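Hypothetical methylmalonyl-CoA decarboxylase alpha subunit (Sulfolobus tokodaii, PDB 1X0U) is probably a carboxyl transferase subunit with a ClpP/crotonase-type fold, six copies of which make up the assembly. Local coordinates at residues A[71-83]-A[102-115]. Sequence-based numbering, arbitrary orientation.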
ATOM      1  N   LEU A  71     -28.459   6.436  42.373  1.00 44.86           N
ATOM      2  CA  LEU A  71     -27.133   6.721  41.822  1.00 45.82           C
ATOM      3  C   LEU A  71     -26.822   8.220  41.799  1.00 46.85           C
ATOM      4  O   LEU A  71     -25.669   8.621  41.626  1.00 44.76           O
ATOM      5  CB  LEU A  71     -27.004   6.136  40.411  1.00 45.01           C
ATOM      6  CG  LEU A  71     -26.782   4.622  40.276  1.00 45.20           C
ATOM      7  CD1 LEU A  71     -25.368   4.265  40.685  1.00 44.95           C
ATOM      8  CD2 LEU A  71     -27.790   3.871  41.126  1.00 45.46           C
ATOM      9  N   ASP A  72     -27.852   9.045  41.975  1.00 48.96           N
ATOM     10  CA  ASP A  72     -27.663  10.494  41.991  1.00 51.14           C
ATOM     11  C   ASP A  72     -27.029  10.926  43.313  1.00 51.46           C
ATOM     12  O   ASP A  72     -26.531  12.048  43.439  1.00 52.06           O
ATOM     13  CB  ASP A  72     -29.002  11.216  41.803  1.00 52.11           C
ATOM     14  CG  ASP A  72     -30.045  10.792  42.821  1.00 53.52           C
ATOM     15  OD1 ASP A  72     -31.161  11.355  42.796  1.00 55.00           O
ATOM     16  OD2 ASP A  72     -29.756   9.899  43.642  1.00 54.52           O
ATOM     17  N   LYS A  73     -27.056  10.027  44.293  1.00 51.66           N
ATOM     18  CA  LYS A  73     -26.485  10.286  45.608  1.00 52.90           C
ATOM     19  C   LYS A  73     -25.112   9.617  45.734  1.00 53.12           C
ATOM     20  O   LYS A  73     -24.165  10.203  46.277  1.00 52.96           O
ATOM     21  CB  LYS A  73     -27.421   9.743  46.691  1.00 54.13           C
ATOM     22  CG  LYS A  73     -28.883  10.094  46.473  1.00 55.22           C
ATOM     23  CD  LYS A  73     -29.128  11.595  46.565  1.00 55.82           C
ATOM     24  CE  LYS A  73     -30.415  11.991  45.846  1.00 56.33           C
ATOM     25  NZ  LYS A  73     -31.572  11.113  46.191  1.00 56.41           N
ATOM     26  N   GLN A  74     -25.022   8.383  45.233  1.00 52.32           N
ATOM     27  CA  GLN A  74     -23.785   7.594  45.271  1.00 52.08           C
ATOM     28  C   GLN A  74     -22.762   7.972  44.199  1.00 50.17           C
ATOM     29  O   GLN A  74     -22.431   7.157  43.327  1.00 50.74           O
ATOM     30  CB  GLN A  74     -24.105   6.099  45.139  1.00 53.72           C
ATOM     31  CG  GLN A  74     -24.588   5.435  46.418  1.00 56.82           C
ATOM     32  CD  GLN A  74     -23.527   5.412  47.503  1.00 58.10           C
ATOM     33  OE1 GLN A  74     -23.094   6.460  47.989  1.00 59.81           O
ATOM     34  NE2 GLN A  74     -23.094   4.212  47.881  1.00 58.49           N
ATOM     35  N   ARG A  75     -22.249   9.198  44.262  1.00 46.85           N
ATOM     36  CA  ARG A  75     -21.262   9.625  43.281  1.00 42.62           C
ATOM     37  C   ARG A  75     -19.822   9.458  43.772  1.00 39.27           C
ATOM     38  O   ARG A  75     -19.227  10.385  44.330  1.00 39.95           O
ATOM     39  CB  ARG A  75     -21.510  11.080  42.862  1.00 43.69           C
ATOM     40  CG  ARG A  75     -22.341  11.219  41.588  1.00 42.79           C
ATOM     41  CD  ARG A  75     -23.754  10.724  41.794  1.00 43.67           C
ATOM     42  NE  ARG A  75     -24.497  10.549  40.543  1.00 44.95           N
ATOM     43  CZ  ARG A  75     -24.740  11.512  39.656  1.00 44.46           C
ATOM     44  NH1 ARG A  75     -25.431  11.241  38.556  1.00 43.00           N
ATOM     45  NH2 ARG A  75     -24.291  12.744  39.857  1.00 45.33           N
ATOM     46  N   PHE A  76     -19.272   8.268  43.561  1.00 32.85           N
ATOM     47  CA  PHE A  76     -17.902   7.979  43.959  1.00 28.73           C
ATOM     48  C   PHE A  76     -16.961   8.432  42.853  1.00 26.14           C
ATOM     49  O   PHE A  76     -17.145   8.062  41.700  1.00 26.15           O
ATOM     50  CB  PHE A  76     -17.721   6.477  44.170  1.00 28.20           C
ATOM     51  CG  PHE A  76     -18.403   5.940  45.390  1.00 25.78           C
ATOM     52  CD1 PHE A  76     -17.821   6.082  46.645  1.00 25.35           C
ATOM     53  CD2 PHE A  76     -19.611   5.254  45.282  1.00 25.39           C
ATOM     54  CE1 PHE A  76     -18.429   5.541  47.779  1.00 25.97           C
ATOM     55  CE2 PHE A  76     -20.228   4.709  46.409  1.00 25.03           C
ATOM     56  CZ  PHE A  76     -19.635   4.852  47.659  1.00 24.63           C
ATOM     57  N   TYR A  77     -15.959   9.233  43.189  1.00 24.29           N
ATOM     58  CA  TYR A  77     -15.000   9.686  42.178  1.00 23.60           C
ATOM     59  C   TYR A  77     -14.329   8.481  41.517  1.00 21.87           C
ATOM     60  O   TYR A  77     -13.855   7.578  42.207  1.00 20.03           O
ATOM     61  CB  TYR A  77     -13.918  10.557  42.811  1.00 24.12           C
ATOM     62  CG  TYR A  77     -14.372  11.940  43.212  1.00 27.45           C
ATOM     63  CD1 TYR A  77     -14.958  12.799  42.283  1.00 27.94           C
ATOM     64  CD2 TYR A  77     -14.162  12.412  44.508  1.00 26.85           C
ATOM     65  CE1 TYR A  77     -15.322  14.100  42.633  1.00 28.49           C
ATOM     66  CE2 TYR A  77     -14.518  13.699  44.870  1.00 29.38           C
ATOM     67  CZ  TYR A  77     -15.096  14.541  43.932  1.00 30.16           C
ATOM     68  OH  TYR A  77     -15.444  15.818  44.305  1.00 33.02           O
ATOM     69  N   GLY A  78     -14.287   8.471  40.187  1.00 20.09           N
ATOM     70  CA  GLY A  78     -13.663   7.368  39.477  1.00 19.62           C
ATOM     71  C   GLY A  78     -14.638   6.287  39.050  1.00 18.78           C
ATOM     72  O   GLY A  78     -14.300   5.427  38.237  1.00 19.45           O
ATOM     73  N   ASP A  79     -15.843   6.331  39.613  1.00 17.18           N
ATOM     74  CA  ASP A  79     -16.916   5.391  39.297  1.00 17.84           C
ATOM     75  C   ASP A  79     -16.579   3.903  39.436  1.00 19.05           C
ATOM     76  O   ASP A  79     -17.202   3.064  38.788  1.00 20.07           O
ATOM     77  CB  ASP A  79     -17.437   5.654  37.878  1.00 16.74           C
ATOM     78  CG  ASP A  79     -18.825   5.066  37.640  1.00 15.36           C
ATOM     79  OD1 ASP A  79     -19.126   4.711  36.491  1.00 17.89           O
ATOM     80  OD2 ASP A  79     -19.627   4.969  38.588  1.00 15.47           O
ATOM     81  N   GLY A  80     -15.590   3.574  40.265  1.00 19.00           N
ATOM     82  CA  GLY A  80     -15.244   2.176  40.474  1.00 18.91           C
ATOM     83  C   GLY A  80     -14.048   1.553  39.762  1.00 18.11           C
ATOM     84  O   GLY A  80     -13.821   0.349  39.891  1.00 18.32           O
ATOM     85  N   VAL A  81     -13.276   2.340  39.022  1.00 16.92           N
ATOM     86  CA  VAL A  81     -12.126   1.778  38.326  1.00 15.24           C
ATOM     87  C   VAL A  81     -10.988   2.795  38.202  1.00 14.36           C
ATOM     88  O   VAL A  81     -11.222   3.978  37.967  1.00 13.76           O
ATOM     89  CB  VAL A  81     -12.552   1.269  36.909  1.00 16.68           C
ATOM     90  CG1 VAL A  81     -13.007   2.440  36.046  1.00 15.46           C
ATOM     91  CG2 VAL A  81     -11.404   0.514  36.234  1.00 15.67           C
ATOM     92  N   VAL A  82      -9.758   2.340  38.399  1.00 13.56           N
ATOM     93  CA  VAL A  82      -8.605   3.219  38.270  1.00 12.52           C
ATOM     94  C   VAL A  82      -8.000   2.892  36.913  1.00 12.70           C
ATOM     95  O   VAL A  82      -7.747   1.719  36.598  1.00 14.27           O
ATOM     96  CB  VAL A  82      -7.543   2.963  39.373  1.00 12.72           C
ATOM     97  CG1 VAL A  82      -6.426   3.995  39.268  1.00 10.13           C
ATOM     98  CG2 VAL A  82      -8.184   3.011  40.748  1.00 13.71           C
ATOM     99  N   THR A  83      -7.782   3.926  36.109  1.00 10.47           N
ATOM    100  CA  THR A  83      -7.229   3.750  34.778  1.00 10.22           C
ATOM    101  C   THR A  83      -6.087   4.718  34.515  1.00 11.36           C
ATOM    102  O   THR A  83      -6.076   5.844  35.002  1.00 11.08           O
ATOM    103  CB  THR A  83      -8.311   3.960  33.692  1.00 11.66           C
ATOM    104  OG1 THR A  83      -9.001   5.193  33.941  1.00 13.60           O
ATOM    105  CG2 THR A  83      -9.314   2.816  33.694  1.00  9.26           C
ATOM    106  N   VAL A 102     -16.230   0.132  45.609  1.00 18.95           N
ATOM    107  CA  VAL A 102     -17.133   1.097  45.000  1.00 19.17           C
ATOM    108  C   VAL A 102     -18.246   0.335  44.297  1.00 18.85           C
ATOM    109  O   VAL A 102     -18.101  -0.086  43.151  1.00 19.18           O
ATOM    110  CB  VAL A 102     -16.383   2.011  43.989  1.00 20.32           C
ATOM    111  CG1 VAL A 102     -17.358   2.929  43.272  1.00 20.06           C
ATOM    112  CG2 VAL A 102     -15.340   2.839  44.724  1.00 19.27           C
ATOM    113  N   LEU A 103     -19.354   0.143  45.003  1.00 19.70           N
ATOM    114  CA  LEU A 103     -20.503  -0.572  44.457  1.00 19.92           C
ATOM    115  C   LEU A 103     -20.067  -1.935  43.904  1.00 19.37           C
ATOM    116  O   LEU A 103     -20.283  -2.254  42.728  1.00 20.06           O
ATOM    117  CB  LEU A 103     -21.168   0.275  43.360  1.00 19.79           C
ATOM    118  CG  LEU A 103     -21.619   1.683  43.788  1.00 22.91           C
ATOM    119  CD1 LEU A 103     -22.069   2.511  42.575  1.00 22.95           C
ATOM    120  CD2 LEU A 103     -22.755   1.561  44.798  1.00 23.69           C
ATOM    121  N   GLY A 104     -19.450  -2.734  44.769  1.00 17.97           N
ATOM    122  CA  GLY A 104     -18.979  -4.053  44.376  1.00 18.63           C
ATOM    123  C   GLY A 104     -18.209  -4.073  43.064  1.00 18.58           C
ATOM    124  O   GLY A 104     -18.257  -5.060  42.341  1.00 21.10           O
ATOM    125  N   GLY A 105     -17.501  -2.987  42.762  1.00 18.76           N
ATOM    126  CA  GLY A 105     -16.745  -2.903  41.522  1.00 18.00           C
ATOM    127  C   GLY A 105     -17.596  -3.072  40.272  1.00 18.03           C
ATOM    128  O   GLY A 105     -17.065  -3.313  39.195  1.00 18.24           O
ATOM    129  N   SER A 106     -18.913  -2.937  40.406  1.00 18.49           N
ATOM    130  CA  SER A 106     -19.832  -3.091  39.281  1.00 19.29           C
ATOM    131  C   SER A 106     -19.438  -2.243  38.071  1.00 19.54           C
ATOM    132  O   SER A 106     -18.815  -1.191  38.211  1.00 17.05           O
ATOM    133  CB  SER A 106     -21.262  -2.756  39.715  1.00 18.46           C
ATOM    134  OG  SER A 106     -21.361  -1.435  40.214  1.00 22.23           O
ATOM    135  N   LEU A 107     -19.813  -2.709  36.882  1.00 18.72           N
ATOM    136  CA  LEU A 107     -19.465  -2.008  35.650  1.00 21.04           C
ATOM    137  C   LEU A 107     -20.433  -0.884  35.272  1.00 21.79           C
ATOM    138  O   LEU A 107     -21.461  -1.128  34.635  1.00 23.29           O
ATOM    139  CB  LEU A 107     -19.376  -2.999  34.485  1.00 17.75           C
ATOM    140  CG  LEU A 107     -18.632  -2.438  33.272  1.00 17.58           C
ATOM    141  CD1 LEU A 107     -17.208  -2.973  33.292  1.00 18.03           C
ATOM    142  CD2 LEU A 107     -19.322  -2.837  31.978  1.00 15.25           C
ATOM    143  N   GLY A 108     -20.101   0.343  35.657  1.00 22.94           N
ATOM    144  CA  GLY A 108     -20.956   1.469  35.323  1.00 23.33           C
ATOM    145  C   GLY A 108     -20.645   1.962  33.916  1.00 23.70           C
ATOM    146  O   GLY A 108     -19.599   1.612  33.353  1.00 21.64           O
ATOM    147  N   GLU A 109     -21.547   2.759  33.342  1.00 21.10           N
ATOM    148  CA  GLU A 109     -21.333   3.296  32.002  1.00 22.16           C
ATOM    149  C   GLU A 109     -20.045   4.118  31.979  1.00 20.07           C
ATOM    150  O   GLU A 109     -19.207   3.937  31.101  1.00 23.05           O
ATOM    151  CB  GLU A 109     -22.512   4.183  31.572  1.00 23.20           C
ATOM    152  CG  GLU A 109     -22.469   4.598  30.095  1.00 26.47           C
ATOM    153  CD  GLU A 109     -23.479   5.690  29.759  1.00 29.29           C
ATOM    154  OE1 GLU A 109     -23.632   6.026  28.565  1.00 29.53           O
ATOM    155  OE2 GLU A 109     -24.116   6.221  30.693  1.00 31.56           O
ATOM    156  N   THR A 110     -19.895   5.024  32.938  1.00 19.31           N
ATOM    157  CA  THR A 110     -18.697   5.861  33.025  1.00 17.68           C
ATOM    158  C   THR A 110     -17.495   4.968  33.348  1.00 16.89           C
ATOM    159  O   THR A 110     -16.381   5.206  32.879  1.00 14.99           O
ATOM    160  CB  THR A 110     -18.850   6.938  34.124  1.00 18.19           C
ATOM    161  OG1 THR A 110     -19.986   7.757  33.823  1.00 18.48           O
ATOM    162  CG2 THR A 110     -17.603   7.819  34.204  1.00 17.28           C
ATOM    163  N   HIS A 111     -17.753   3.941  34.154  1.00 16.21           N
ATOM    164  CA  HIS A 111     -16.748   2.954  34.564  1.00 16.70           C
ATOM    165  C   HIS A 111     -16.201   2.273  33.304  1.00 14.93           C
ATOM    166  O   HIS A 111     -14.992   2.142  33.129  1.00 13.81           O
ATOM    167  CB  HIS A 111     -17.418   1.942  35.505  1.00 15.49           C
ATOM    168  CG  HIS A 111     -16.543   0.808  35.942  1.00 16.02           C
ATOM    169  ND1 HIS A 111     -16.463   0.409  37.259  1.00 16.33           N
ATOM    170  CD2 HIS A 111     -15.814  -0.088  35.233  1.00 15.18           C
ATOM    171  CE1 HIS A 111     -15.729  -0.686  37.343  1.00 14.28           C
ATOM    172  NE2 HIS A 111     -15.323  -1.009  36.128  1.00 14.87           N
ATOM    173  N   ALA A 112     -17.103   1.868  32.420  1.00 15.34           N
ATOM    174  CA  ALA A 112     -16.715   1.226  31.171  1.00 15.62           C
ATOM    175  C   ALA A 112     -15.915   2.162  30.261  1.00 15.32           C
ATOM    176  O   ALA A 112     -14.859   1.781  29.744  1.00 14.56           O
ATOM    177  CB  ALA A 112     -17.948   0.717  30.442  1.00 12.95           C
ATOM    178  N   ASN A 113     -16.402   3.382  30.063  1.00 14.48           N
ATOM    179  CA  ASN A 113     -15.695   4.324  29.193  1.00 15.07           C
ATOM    180  C   ASN A 113     -14.268   4.639  29.646  1.00 14.25           C
ATOM    181  O   ASN A 113     -13.404   4.927  28.813  1.00 13.32           O
ATOM    182  CB  ASN A 113     -16.502   5.618  29.028  1.00 15.81           C
ATOM    183  CG  ASN A 113     -17.861   5.366  28.394  1.00 19.65           C
ATOM    184  OD1 ASN A 113     -17.996   4.498  27.533  1.00 20.75           O
ATOM    185  ND2 ASN A 113     -18.871   6.124  28.813  1.00 21.22           N
ATOM    186  N   LYS A 114     -14.012   4.596  30.952  1.00 12.72           N
ATOM    187  CA  LYS A 114     -12.655   4.843  31.438  1.00 13.13           C
ATOM    188  C   LYS A 114     -11.753   3.699  30.966  1.00 13.55           C
ATOM    189  O   LYS A 114     -10.622   3.917  30.538  1.00 12.08           O
ATOM    190  CB  LYS A 114     -12.624   4.923  32.960  1.00 13.55           C
ATOM    191  CG  LYS A 114     -13.338   6.152  33.534  1.00 15.04           C
ATOM    192  CD  LYS A 114     -13.207   6.211  35.051  1.00 12.91           C
ATOM    193  CE  LYS A 114     -11.752   6.438  35.466  1.00 11.59           C
ATOM    194  NZ  LYS A 114     -11.570   6.385  36.951  1.00 11.91           N
ATOM    195  N   ILE A 115     -12.266   2.476  31.045  1.00 14.41           N
ATOM    196  CA  ILE A 115     -11.507   1.319  30.602  1.00 15.95           C
ATOM    197  C   ILE A 115     -11.298   1.412  29.086  1.00 14.50           C
ATOM    198  O   ILE A 115     -10.193   1.200  28.593  1.00 14.46           O
ATOM    199  CB  ILE A 115     -12.244   0.002  30.957  1.00 16.27           C
ATOM    200  CG1 ILE A 115     -12.307  -0.159  32.477  1.00 17.39           C
ATOM    201  CG2 ILE A 115     -11.525  -1.200  30.342  1.00 17.61           C
ATOM    202  CD1 ILE A 115     -12.903  -1.494  32.928  1.00 16.44           C
TER
HETATM  203  O   HOH W   1     -21.640   5.154  35.372  1.00 29.15           O
HETATM  204  O   HOH W   2      -8.817   6.394  36.880  1.00 19.04           O
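The imidazole of His111 is sandwiched between Val81 and Leu107: Val81 CB sits 3.7 Å from the ring centroid in a CH-pi contact over one face, while Leu107 CA covers the other. At the ring edge, His111 ND1 donates to Asp79 O (3.2 Å), which lies 20° out of the ring plane, and NE2 is hydrogen-bonded to Gln98 NE2. With its CG anti to the backbone N (chi1 -161°), Asp79 reaches the first turn of helix 109-125, where OD1 receives a weak bond from His111 N at 2.8 Å and a water links it to Thr110 N; OD2 forms a salt bridge with Arg139. The ring of Phe76 meets Val102 CG1 and Leu103 CG obliquely. Lys114 bends at chi3 (66°) and brings NZ to Val81 O (2.6 Å), nearly in line with the carbonyl, and to Gly78 O (3.2 Å) on an in-plane lone pair; a second water connects NZ to Thr83 N. Turn 78-81 and strand 81-88 are thereby joined to the helix following the 81-98 hairpin in this crotonase-like fold. The buried ammonium is satisfied by two carbonyls and a water, and the Asp79 carboxylate, held by Arg139 and facing the helix N-terminus, probably gains from the helix dipole.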